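Aspartate aminotransferase, cytoplasmic (PDB 6JPK) catalyses the pyridoxal 5'-phosphate-dependent, reversible transfer of the amino group of L-aspartate to 2-oxoglutarate, giving oxaloacetate and L-glutamate. Local coordinates at residues Q366-L376 against H396-E407; M356-V367 against F378-A387. The protein carries 1 engineered substitution. One frame throughout, in Å; residues are numbered along the deposited sequence.

Contact 1 of 2, residues Q366-L376 against H396-E407; sequences QVQFCQERYHL and HVAQAFNHAVRE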
loop_
_atom_site.group_PDB
_atom_site.type_symbol
_atom_site.label_atom_id
_atom_site.label_comp_id
_atom_site.label_asym_id
_atom_site.label_seq_id
_atom_site.Cartn_x
_atom_site.Cartn_y
_atom_site.Cartn_z
ATOM N N GLN A 366 -25.321 26.943 12.147
ATOM C CA GLN A 366 -26.425 25.999 12.017
ATOM C C GLN A 366 -25.969 24.569 12.268
ATOM O O GLN A 366 -26.697 23.781 12.885
ATOM C CB GLN A 366 -27.051 26.135 10.633
ATOM C CG GLN A 366 -27.783 27.452 10.499
ATOM C CD GLN A 366 -28.124 27.814 9.076
ATOM O OE1 GLN A 366 -27.696 27.153 8.131
ATOM N NE2 GLN A 366 -28.904 28.880 8.918
ATOM N N VAL A 367 -24.778 24.211 11.775
ATOM C CA VAL A 367 -24.235 22.880 12.027
ATOM C C VAL A 367 -24.011 22.681 13.521
ATOM O O VAL A 367 -24.358 21.634 14.081
ATOM C CB VAL A 367 -22.940 22.671 11.215
ATOM C CG1 VAL A 367 -22.309 21.320 11.555
ATOM C CG2 VAL A 367 -23.230 22.785 9.712
ATOM N N GLN A 368 -23.446 23.692 14.192
ATOM C CA GLN A 368 -23.219 23.594 15.635
ATOM C C GLN A 368 -24.539 23.484 16.396
ATOM O O GLN A 368 -24.632 22.759 17.388
ATOM C CB GLN A 368 -22.412 24.805 16.128
ATOM C CG GLN A 368 -22.015 24.732 17.597
ATOM C CD GLN A 368 -20.983 23.645 17.865
ATOM O OE1 GLN A 368 -20.233 23.244 16.973
ATOM N NE2 GLN A 368 -20.954 23.150 19.096
ATOM N N PHE A 369 -25.563 24.221 15.955
ATOM C CA PHE A 369 -26.888 24.102 16.556
ATOM C C PHE A 369 -27.424 22.677 16.413
ATOM O O PHE A 369 -27.960 22.108 17.372
ATOM C CB PHE A 369 -27.824 25.113 15.891
ATOM C CG PHE A 369 -29.196 25.222 16.526
ATOM C CD1 PHE A 369 -30.235 24.394 16.116
ATOM C CD2 PHE A 369 -29.456 26.194 17.489
ATOM C CE1 PHE A 369 -31.511 24.511 16.683
ATOM C CE2 PHE A 369 -30.723 26.322 18.062
ATOM C CZ PHE A 369 -31.750 25.478 17.659
ATOM N N CYS A 370 -27.279 22.087 15.222
ATOM C CA CYS A 370 -27.689 20.700 15.018
ATOM C C CYS A 370 -26.937 19.755 15.946
ATOM O O CYS A 370 -27.512 18.785 16.456
ATOM C CB CYS A 370 -27.450 20.289 13.567
ATOM S SG CYS A 370 -28.554 21.035 12.378
ATOM N N GLN A 371 -25.646 20.006 16.159
ATOM C CA GLN A 371 -24.866 19.139 17.030
ATOM C C GLN A 371 -25.336 19.243 18.480
ATOM O O GLN A 371 -25.547 18.225 19.144
ATOM C CB GLN A 371 -23.378 19.475 16.919
ATOM C CG GLN A 371 -22.498 18.451 17.622
ATOM C CD GLN A 371 -21.040 18.846 17.661
ATOM O OE1 GLN A 371 -20.486 19.075 18.730
ATOM N NE2 GLN A 371 -20.410 18.914 16.498
ATOM N N GLU A 372 -25.526 20.466 18.985
ATOM C CA GLU A 372 -25.826 20.641 20.402
ATOM C C GLU A 372 -27.279 20.318 20.737
ATOM O O GLU A 372 -27.563 19.772 21.807
ATOM C CB GLU A 372 -25.487 22.074 20.831
ATOM C CG GLU A 372 -23.990 22.331 20.853
ATOM C CD GLU A 372 -23.634 23.771 21.159
ATOM O OE1 GLU A 372 -24.528 24.550 21.560
ATOM O OE2 GLU A 372 -22.449 24.124 20.989
ATOM N N ARG A 373 -28.219 20.655 19.858
ATOM C CA ARG A 373 -29.630 20.460 20.176
ATOM C C ARG A 373 -30.221 19.175 19.605
ATOM O O ARG A 373 -31.251 18.716 20.105
ATOM C CB ARG A 373 -30.455 21.654 19.682
ATOM C CG ARG A 373 -29.985 23.004 20.246
ATOM C CD ARG A 373 -30.526 23.237 21.645
ATOM N NE ARG A 373 -31.990 23.216 21.659
ATOM C CZ ARG A 373 -32.774 24.278 21.457
ATOM N NH1 ARG A 373 -32.244 25.477 21.223
ATOM N NH2 ARG A 373 -34.096 24.139 21.485
ATOM N N TYR A 374 -29.618 18.594 18.564
ATOM C CA TYR A 374 -30.138 17.359 17.986
ATOM C C TYR A 374 -29.098 16.249 17.897
ATOM O O TYR A 374 -29.410 15.168 17.375
ATOM C CB TYR A 374 -30.738 17.640 16.597
ATOM C CG TYR A 374 -31.982 18.505 16.680
ATOM C CD1 TYR A 374 -31.885 19.893 16.776
ATOM C CD2 TYR A 374 -33.256 17.931 16.690
ATOM C CE1 TYR A 374 -33.024 20.693 16.869
ATOM C CE2 TYR A 374 -34.408 18.723 16.787
ATOM C CZ TYR A 374 -34.279 20.103 16.875
ATOM O OH TYR A 374 -35.409 20.888 16.962
ATOM N N HIS A 375 -27.875 16.485 18.385
ATOM C CA HIS A 375 -26.836 15.461 18.485
ATOM C C HIS A 375 -26.507 14.864 17.121
ATOM O O HIS A 375 -26.258 13.661 16.996
ATOM C CB HIS A 375 -27.252 14.384 19.488
ATOM C CG HIS A 375 -27.736 14.964 20.776
ATOM N ND1 HIS A 375 -26.877 15.344 21.784
ATOM C CD2 HIS A 375 -28.976 15.331 21.178
ATOM C CE1 HIS A 375 -27.575 15.869 22.779
ATOM N NE2 HIS A 375 -28.851 15.875 22.435
ATOM N N LEU A 376 -26.526 15.711 16.092
ATOM C CA LEU A 376 -26.081 15.350 14.751
ATOM C C LEU A 376 -24.638 15.783 14.585
ATOM O O LEU A 376 -24.312 16.949 14.836
ATOM C CB LEU A 376 -26.924 16.025 13.669
ATOM C CG LEU A 376 -28.435 15.942 13.810
ATOM C CD1 LEU A 376 -29.051 16.558 12.586
ATOM C CD2 LEU A 376 -28.875 14.488 13.977
ATOM N N HIS A 396 -35.857 12.866 12.256
ATOM C CA HIS A 396 -35.092 13.604 13.253
ATOM C C HIS A 396 -34.114 14.579 12.590
ATOM O O HIS A 396 -33.996 15.732 13.016
ATOM C CB HIS A 396 -34.369 12.607 14.162
ATOM C CG HIS A 396 -33.476 13.237 15.193
ATOM N ND1 HIS A 396 -33.963 13.931 16.278
ATOM C CD2 HIS A 396 -32.125 13.247 15.317
ATOM C CE1 HIS A 396 -32.952 14.352 17.022
ATOM N NE2 HIS A 396 -31.825 13.951 16.457
ATOM N N VAL A 397 -33.440 14.149 11.517
ATOM C CA VAL A 397 -32.485 15.017 10.823
ATOM C C VAL A 397 -33.194 16.194 10.151
ATOM O O VAL A 397 -32.749 17.349 10.249
ATOM C CB VAL A 397 -31.662 14.204 9.807
ATOM C CG1 VAL A 397 -30.797 15.142 8.923
ATOM C CG2 VAL A 397 -30.800 13.180 10.537
ATOM N N ALA A 398 -34.292 15.924 9.441
ATOM C CA ALA A 398 -35.062 17.004 8.826
ATOM C C ALA A 398 -35.549 18.013 9.866
ATOM O O ALA A 398 -35.502 19.228 9.634
ATOM C CB ALA A 398 -36.256 16.433 8.063
ATOM N N GLN A 399 -36.033 17.527 11.006
ATOM C CA GLN A 399 -36.523 18.430 12.041
ATOM C C GLN A 399 -35.402 19.317 12.564
ATOM O O GLN A 399 -35.618 20.505 12.829
ATOM C CB GLN A 399 -37.148 17.629 13.183
ATOM C CG GLN A 399 -38.454 16.922 12.822
ATOM C CD GLN A 399 -39.672 17.826 12.938
ATOM O OE1 GLN A 399 -39.615 18.899 13.551
ATOM N NE2 GLN A 399 -40.789 17.394 12.351
ATOM N N ALA A 400 -34.197 18.747 12.721
ATOM C CA ALA A 400 -33.034 19.514 13.159
ATOM C C ALA A 400 -32.689 20.609 12.166
ATOM O O ALA A 400 -32.478 21.765 12.554
ATOM C CB ALA A 400 -31.828 18.594 13.343
ATOM N N PHE A 401 -32.580 20.246 10.880
ATOM C CA PHE A 401 -32.268 21.229 9.848
ATOM C C PHE A 401 -33.316 22.334 9.826
ATOM O O PHE A 401 -32.982 23.526 9.776
ATOM C CB PHE A 401 -32.174 20.559 8.470
ATOM C CG PHE A 401 -30.933 19.703 8.263
ATOM C CD1 PHE A 401 -30.085 19.388 9.313
ATOM C CD2 PHE A 401 -30.615 19.230 7.000
ATOM C CE1 PHE A 401 -28.952 18.601 9.116
ATOM C CE2 PHE A 401 -29.481 18.437 6.791
ATOM C CZ PHE A 401 -28.646 18.129 7.851
ATOM N N ASN A 402 -34.594 21.953 9.855
ATOM C CA ASN A 402 -35.665 22.941 9.835
ATOM C C ASN A 402 -35.512 23.921 10.988
ATOM O O ASN A 402 -35.546 25.143 10.794
ATOM C CB ASN A 402 -37.021 22.240 9.898
ATOM C CG ASN A 402 -38.182 23.213 10.013
ATOM O OD1 ASN A 402 -38.443 23.989 9.098
ATOM N ND2 ASN A 402 -38.885 23.171 11.138
ATOM N N HIS A 403 -35.302 23.396 12.196
ATOM C CA HIS A 403 -35.163 24.255 13.368
ATOM C C HIS A 403 -33.927 25.146 13.250
ATOM O O HIS A 403 -33.987 26.353 13.509
ATOM C CB HIS A 403 -35.097 23.383 14.619
ATOM C CG HIS A 403 -35.236 24.134 15.903
ATOM N ND1 HIS A 403 -35.303 23.500 17.125
ATOM C CD2 HIS A 403 -35.318 25.462 16.158
ATOM C CE1 HIS A 403 -35.417 24.408 18.081
ATOM N NE2 HIS A 403 -35.423 25.607 17.521
ATOM N N ALA A 404 -32.797 24.562 12.857
ATOM C CA ALA A 404 -31.543 25.309 12.778
ATOM C C ALA A 404 -31.643 26.465 11.783
ATOM O O ALA A 404 -31.220 27.591 12.072
ATOM C CB ALA A 404 -30.398 24.366 12.397
ATOM N N VAL A 405 -32.203 26.206 10.605
ATOM C CA VAL A 405 -32.298 27.242 9.584
ATOM C C VAL A 405 -33.270 28.340 10.009
ATOM O O VAL A 405 -32.999 29.532 9.815
ATOM C CB VAL A 405 -32.692 26.615 8.237
ATOM C CG1 VAL A 405 -33.092 27.704 7.220
ATOM C CG2 VAL A 405 -31.538 25.781 7.718
ATOM N N ARG A 406 -34.411 27.965 10.594
ATOM C CA ARG A 406 -35.375 28.962 11.046
ATOM C C ARG A 406 -34.817 29.797 12.189
ATOM O O ARG A 406 -35.099 30.996 12.286
ATOM C CB ARG A 406 -36.672 28.286 11.492
ATOM C CG ARG A 406 -37.532 27.783 10.363
ATOM C CD ARG A 406 -38.690 26.975 10.908
ATOM N NE ARG A 406 -39.602 26.516 9.857
ATOM C CZ ARG A 406 -40.566 27.269 9.337
ATOM N NH1 ARG A 406 -40.718 28.520 9.751
ATOM N NH2 ARG A 406 -41.366 26.785 8.398
ATOM N N GLU A 407 -34.059 29.170 13.083
ATOM C CA GLU A 407 -33.569 29.861 14.264
ATOM C C GLU A 407 -32.383 30.766 13.945
ATOM O O GLU A 407 -32.247 31.833 14.552
ATOM C CB GLU A 407 -33.194 28.834 15.332
ATOM C CG GLU A 407 -32.606 29.403 16.612
ATOM C CD GLU A 407 -33.596 30.220 17.428
ATOM O OE1 GLU A 407 -34.814 30.182 17.135
ATOM O OE2 GLU A 407 -33.140 30.909 18.369
#

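Contact 2 of 2, residues M356-V367 against F378-A387; sequences MFSFTGLTPAQV and FSANGRISMA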
loop_
_atom_site.group_PDB
_atom_site.type_symbol
_atom_site.label_atom_id
_atom_site.label_comp_id
_atom_site.label_asym_id
_atom_site.label_seq_id
_atom_site.Cartn_x
_atom_site.Cartn_y
_atom_site.Cartn_z
ATOM N N MET A 356 -22.789 9.666 -2.096
ATOM C CA MET A 356 -23.090 9.593 -0.674
ATOM C C MET A 356 -22.694 10.836 0.111
ATOM O O MET A 356 -22.935 10.870 1.318
ATOM C CB MET A 356 -22.456 8.343 -0.046
ATOM C CG MET A 356 -20.952 8.341 0.108
ATOM S SD MET A 356 -20.532 6.842 1.041
ATOM C CE MET A 356 -20.765 7.411 2.709
ATOM N N PHE A 357 -22.141 11.869 -0.529
ATOM C CA PHE A 357 -21.842 13.123 0.149
ATOM C C PHE A 357 -22.718 14.250 -0.383
ATOM O O PHE A 357 -23.081 14.284 -1.563
ATOM C CB PHE A 357 -20.363 13.498 0.002
ATOM C CG PHE A 357 -19.432 12.480 0.583
ATOM C CD1 PHE A 357 -19.387 12.271 1.956
ATOM C CD2 PHE A 357 -18.619 11.717 -0.235
ATOM C CE1 PHE A 357 -18.537 11.326 2.503
ATOM C CE2 PHE A 357 -17.760 10.771 0.303
ATOM C CZ PHE A 357 -17.718 10.574 1.674
ATOM N N SER A 358 -23.045 15.188 0.500
ATOM C CA SER A 358 -23.936 16.288 0.162
ATOM C C SER A 358 -23.483 17.553 0.869
ATOM O O SER A 358 -23.322 17.553 2.096
ATOM C CB SER A 358 -25.385 15.969 0.563
ATOM O OG SER A 358 -26.164 17.158 0.612
ATOM N N PHE A 359 -23.299 18.629 0.105
ATOM C CA PHE A 359 -23.237 19.963 0.696
ATOM C C PHE A 359 -24.678 20.408 0.938
ATOM O O PHE A 359 -25.435 20.635 -0.015
ATOM C CB PHE A 359 -22.479 20.938 -0.207
ATOM C CG PHE A 359 -21.092 21.302 0.296
ATOM C CD1 PHE A 359 -20.284 20.353 0.922
ATOM C CD2 PHE A 359 -20.588 22.592 0.116
ATOM C CE1 PHE A 359 -18.994 20.683 1.369
ATOM C CE2 PHE A 359 -19.306 22.939 0.576
ATOM C CZ PHE A 359 -18.510 21.979 1.200
ATOM N N THR A 360 -25.066 20.486 2.216
ATOM C CA THR A 360 -26.424 20.856 2.592
ATOM C C THR A 360 -26.691 22.346 2.429
ATOM O O THR A 360 -27.851 22.743 2.267
ATOM C CB THR A 360 -26.692 20.476 4.054
ATOM O OG1 THR A 360 -25.756 21.167 4.894
ATOM C CG2 THR A 360 -26.543 18.960 4.263
ATOM N N GLY A 361 -25.648 23.175 2.491
ATOM C CA GLY A 361 -25.803 24.612 2.539
ATOM C C GLY A 361 -25.917 25.193 3.935
ATOM O O GLY A 361 -26.051 26.413 4.071
ATOM N N LEU A 362 -25.879 24.368 4.977
ATOM C CA LEU A 362 -25.951 24.901 6.334
ATOM C C LEU A 362 -24.675 25.661 6.676
ATOM O O LEU A 362 -23.591 25.343 6.185
ATOM C CB LEU A 362 -26.169 23.773 7.347
ATOM C CG LEU A 362 -27.439 22.937 7.157
ATOM C CD1 LEU A 362 -27.605 21.932 8.283
ATOM C CD2 LEU A 362 -28.632 23.840 7.087
ATOM N N THR A 363 -24.815 26.670 7.532
ATOM C CA THR A 363 -23.697 27.490 7.992
ATOM C C THR A 363 -23.055 26.849 9.214
ATOM O O THR A 363 -23.646 25.969 9.850
ATOM C CB THR A 363 -24.191 28.896 8.340
ATOM O OG1 THR A 363 -25.096 28.809 9.450
ATOM C CG2 THR A 363 -24.903 29.551 7.172
ATOM N N PRO A 364 -21.846 27.285 9.597
ATOM C CA PRO A 364 -21.235 26.717 10.808
ATOM C C PRO A 364 -22.082 26.884 12.057
ATOM O O PRO A 364 -22.130 25.960 12.878
ATOM C CB PRO A 364 -19.900 27.478 10.922
ATOM C CG PRO A 364 -19.583 27.887 9.524
ATOM C CD PRO A 364 -20.924 28.210 8.908
ATOM N N ALA A 365 -22.741 28.034 12.238
ATOM C CA ALA A 365 -23.626 28.189 13.389
ATOM C C ALA A 365 -24.773 27.179 13.338
ATOM O O ALA A 365 -25.161 26.610 14.368
ATOM C CB ALA A 365 -24.169 29.620 13.458
ATOM N N GLN A 366 -25.321 26.943 12.147
ATOM C CA GLN A 366 -26.425 25.999 12.017
ATOM C C GLN A 366 -25.969 24.569 12.268
ATOM O O GLN A 366 -26.697 23.781 12.885
ATOM C CB GLN A 366 -27.051 26.135 10.633
ATOM C CG GLN A 366 -27.783 27.452 10.499
ATOM C CD GLN A 366 -28.124 27.814 9.076
ATOM O OE1 GLN A 366 -27.696 27.153 8.131
ATOM N NE2 GLN A 366 -28.904 28.880 8.918
ATOM N N VAL A 367 -24.778 24.211 11.775
ATOM C CA VAL A 367 -24.235 22.880 12.027
ATOM C C VAL A 367 -24.011 22.681 13.521
ATOM O O VAL A 367 -24.358 21.634 14.081
ATOM C CB VAL A 367 -22.940 22.671 11.215
ATOM C CG1 VAL A 367 -22.309 21.320 11.555
ATOM C CG2 VAL A 367 -23.230 22.785 9.712
ATOM N N PHE A 378 -21.588 16.250 12.011
ATOM C CA PHE A 378 -21.136 16.389 10.629
ATOM C C PHE A 378 -20.284 17.651 10.519
ATOM O O PHE A 378 -20.173 18.440 11.463
ATOM C CB PHE A 378 -22.311 16.372 9.630
ATOM C CG PHE A 378 -23.377 17.435 9.859
ATOM C CD1 PHE A 378 -24.291 17.328 10.897
ATOM C CD2 PHE A 378 -23.502 18.513 8.982
ATOM C CE1 PHE A 378 -25.287 18.293 11.085
ATOM C CE2 PHE A 378 -24.503 19.467 9.152
ATOM C CZ PHE A 378 -25.395 19.363 10.206
ATOM N N SER A 379 -19.670 17.822 9.348
ATOM C CA SER A 379 -18.631 18.828 9.157
ATOM C C SER A 379 -19.197 20.243 9.197
ATOM O O SER A 379 -20.317 20.503 8.754
ATOM C CB SER A 379 -17.922 18.613 7.815
ATOM O OG SER A 379 -17.557 17.260 7.612
ATOM N N ALA A 380 -18.376 21.169 9.702
ATOM C CA ALA A 380 -18.754 22.574 9.833
ATOM C C ALA A 380 -19.049 23.242 8.492
ATOM O O ALA A 380 -19.781 24.234 8.462
ATOM C CB ALA A 380 -17.648 23.345 10.555
ATOM N N ASN A 381 -18.505 22.729 7.384
ATOM C CA ASN A 381 -18.833 23.264 6.067
ATOM C C ASN A 381 -20.194 22.782 5.561
ATOM O O ASN A 381 -20.564 23.074 4.420
ATOM C CB ASN A 381 -17.733 22.902 5.058
ATOM C CG ASN A 381 -17.556 21.396 4.873
ATOM O OD1 ASN A 381 -18.344 20.595 5.366
ATOM N ND2 ASN A 381 -16.503 21.007 4.145
ATOM N N GLY A 382 -20.939 22.038 6.372
ATOM C CA GLY A 382 -22.246 21.568 5.967
ATOM C C GLY A 382 -22.254 20.276 5.181
ATOM O O GLY A 382 -23.329 19.852 4.738
ATOM N N ARG A 383 -21.103 19.627 5.002
ATOM C CA ARG A 383 -21.086 18.336 4.324
ATOM C C ARG A 383 -21.693 17.263 5.222
ATOM O O ARG A 383 -21.306 17.138 6.386
ATOM C CB ARG A 383 -19.662 17.932 3.945
ATOM C CG ARG A 383 -19.617 16.611 3.149
ATOM C CD ARG A 383 -18.308 15.863 3.324
ATOM N NE ARG A 383 -18.127 15.420 4.697
ATOM C CZ ARG A 383 -17.401 14.368 5.060
ATOM N NH1 ARG A 383 -16.782 13.636 4.148
ATOM N NH2 ARG A 383 -17.305 14.043 6.344
ATOM N N ILE A 384 -22.639 16.481 4.679
ATOM C CA ILE A 384 -23.123 15.283 5.353
ATOM C C ILE A 384 -22.879 14.062 4.479
ATOM O O ILE A 384 -22.812 14.131 3.246
ATOM C CB ILE A 384 -24.614 15.356 5.735
ATOM C CG1 ILE A 384 -25.493 15.492 4.490
ATOM C CG2 ILE A 384 -24.853 16.507 6.730
ATOM C CD1 ILE A 384 -26.988 15.282 4.790
ATOM N N SER A 385 -22.756 12.926 5.139
ATOM C CA SER A 385 -22.785 11.644 4.454
ATOM C C SER A 385 -24.216 11.120 4.453
ATOM O O SER A 385 -24.819 10.929 5.521
ATOM C CB SER A 385 -21.848 10.653 5.129
ATOM O OG SER A 385 -22.088 9.360 4.630
ATOM N N MET A 386 -24.766 10.910 3.258
ATOM C CA MET A 386 -26.120 10.380 3.171
ATOM C C MET A 386 -26.205 8.958 3.712
ATOM O O MET A 386 -27.302 8.508 4.061
ATOM C CB MET A 386 -26.622 10.413 1.723
ATOM C CG MET A 386 -26.754 11.807 1.107
ATOM S SD MET A 386 -27.948 12.867 1.959
ATOM C CE MET A 386 -29.397 11.809 1.950
ATOM N N ALA A 387 -25.076 8.246 3.804
ATOM C CA ALA A 387 -25.119 6.859 4.262
ATOM C C ALA A 387 -25.530 6.762 5.722
ATOM O O ALA A 387 -26.064 5.729 6.142
ATOM C CB ALA A 387 -23.761 6.178 4.055
HETATM O O HOH W 1 -22.798 23.123 2.677
HETATM O O HOH W 2 -21.000 25.821 6.622
#

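Contact 1 of 2, residues Q366-L376 against H396-E407
Tyr374 is held by two histidines of one helix, His403 at its hydroxyl and His396 at its backbone. Its OH hydrogen-bonds His403 ND1 at 2.6 Å, in the plane of the imidazole. His396 NE2 donates to Tyr374 O over 2.9 Å, reaching a lone pair in the carbonyl plane, with the N-H angle at 157°. Between these bonds the phenol lies flat on the 396-407 helix: Ala400 CA stands 3.6 Å from the ring centroid, almost directly over it, a CH-pi contact. The ring is thus a knob in the hole formed by His396, Gln399, Ala400 and His403. The two helices of this C-terminal part of the aminotransferase pack with axes 9.0 Å apart and N-to-C directions at 130°. Phe369, CG anti to the backbone N (chi1 -173°), turns its edge to the face of His403 in a T-shaped pair; Phe369 CZ lies 3.7 Å from His403 NE2. On the inner side Gln366 CA and Ala404 CA are 5.2 Å apart, and Cys370 SG lies 3.8 Å from Ala404 CB and also beside Phe401. Leu376, just past the helix end, brings CD1 to 3.5 Å from Ala400 CB, while Leu376 CD2 packs against His396 CD2, the two side chains running in opposite directions.

Contact 2 of 2, residues M356-V367 against F378-A387
The Phe378 ring carries Val367 CG1 over one face, 3.9 Å from its centroid in a CH-pi contact, and meets Leu362 CD1 at its edge. Phe359 has Asn381 O over the centre of one face, and the Asn381 amide crosses its rim with the planes 59° apart. Phe357 and the Arg383 guanidinium run side by side in the same direction, their planes only 8° apart; Arg383 NH1 comes 3.3 Å from Phe357 CE1, obliquely rather than stacked over the ring, and Met356 CG lies over one face of that ring, toward the rim. Arg383, which by similarity binds L-aspartate, is thus flanked by a phenylalanine that also touches Asn191, another predicted substrate residue. The backbone of Arg383 belongs to a two-strand antiparallel ribbon: Ser358 and Ile384 form the hydrogen-bonded pair, with Ile384 N 2.9 Å from Ser358 O, while Phe357-Ser385 and Phe359-Arg383 are non-hydrogen-bonded pairs. Beyond the strands, Gly382 O takes two donors from Thr360: OG1 at 2.8 Å, on a lone pair, and N from above the carbonyl plane. With OG1 set between the backbone N and carbonyl carbon (chi1 60°), Thr360 OG1 also accepts from Leu362 N, closing an ST turn. A water donates to Leu362 O and Ala380 O, joining the 360-363 loop to the type I turn 379-382. Thr363 and Gln366 form a capping box where helix 364-374 starts.

Overall arrangement
Helix 364-374 is common to both contacts, whose centres are about 11 Å apart; their ranges overlap at Gln366 and Val367, of which Gln366 touches across contact 1 and Val367 across contact 2. Contact 1 is the more peripheral, its centre about 28 Å from the chain centre and partly buried; that of contact 2 lies about 17 Å out and is largely buried. Contact 1 pairs two helices through side chains, aromatic and histidine groups among them, whereas contact 2 pairs strands and loops through the backbone and bridging water, and includes a predicted substrate-binding arginine. They meet in an apolar seam: Phe401 CE1 is 3.7 Å from Leu362 CD1. Their segments alternate along the chain.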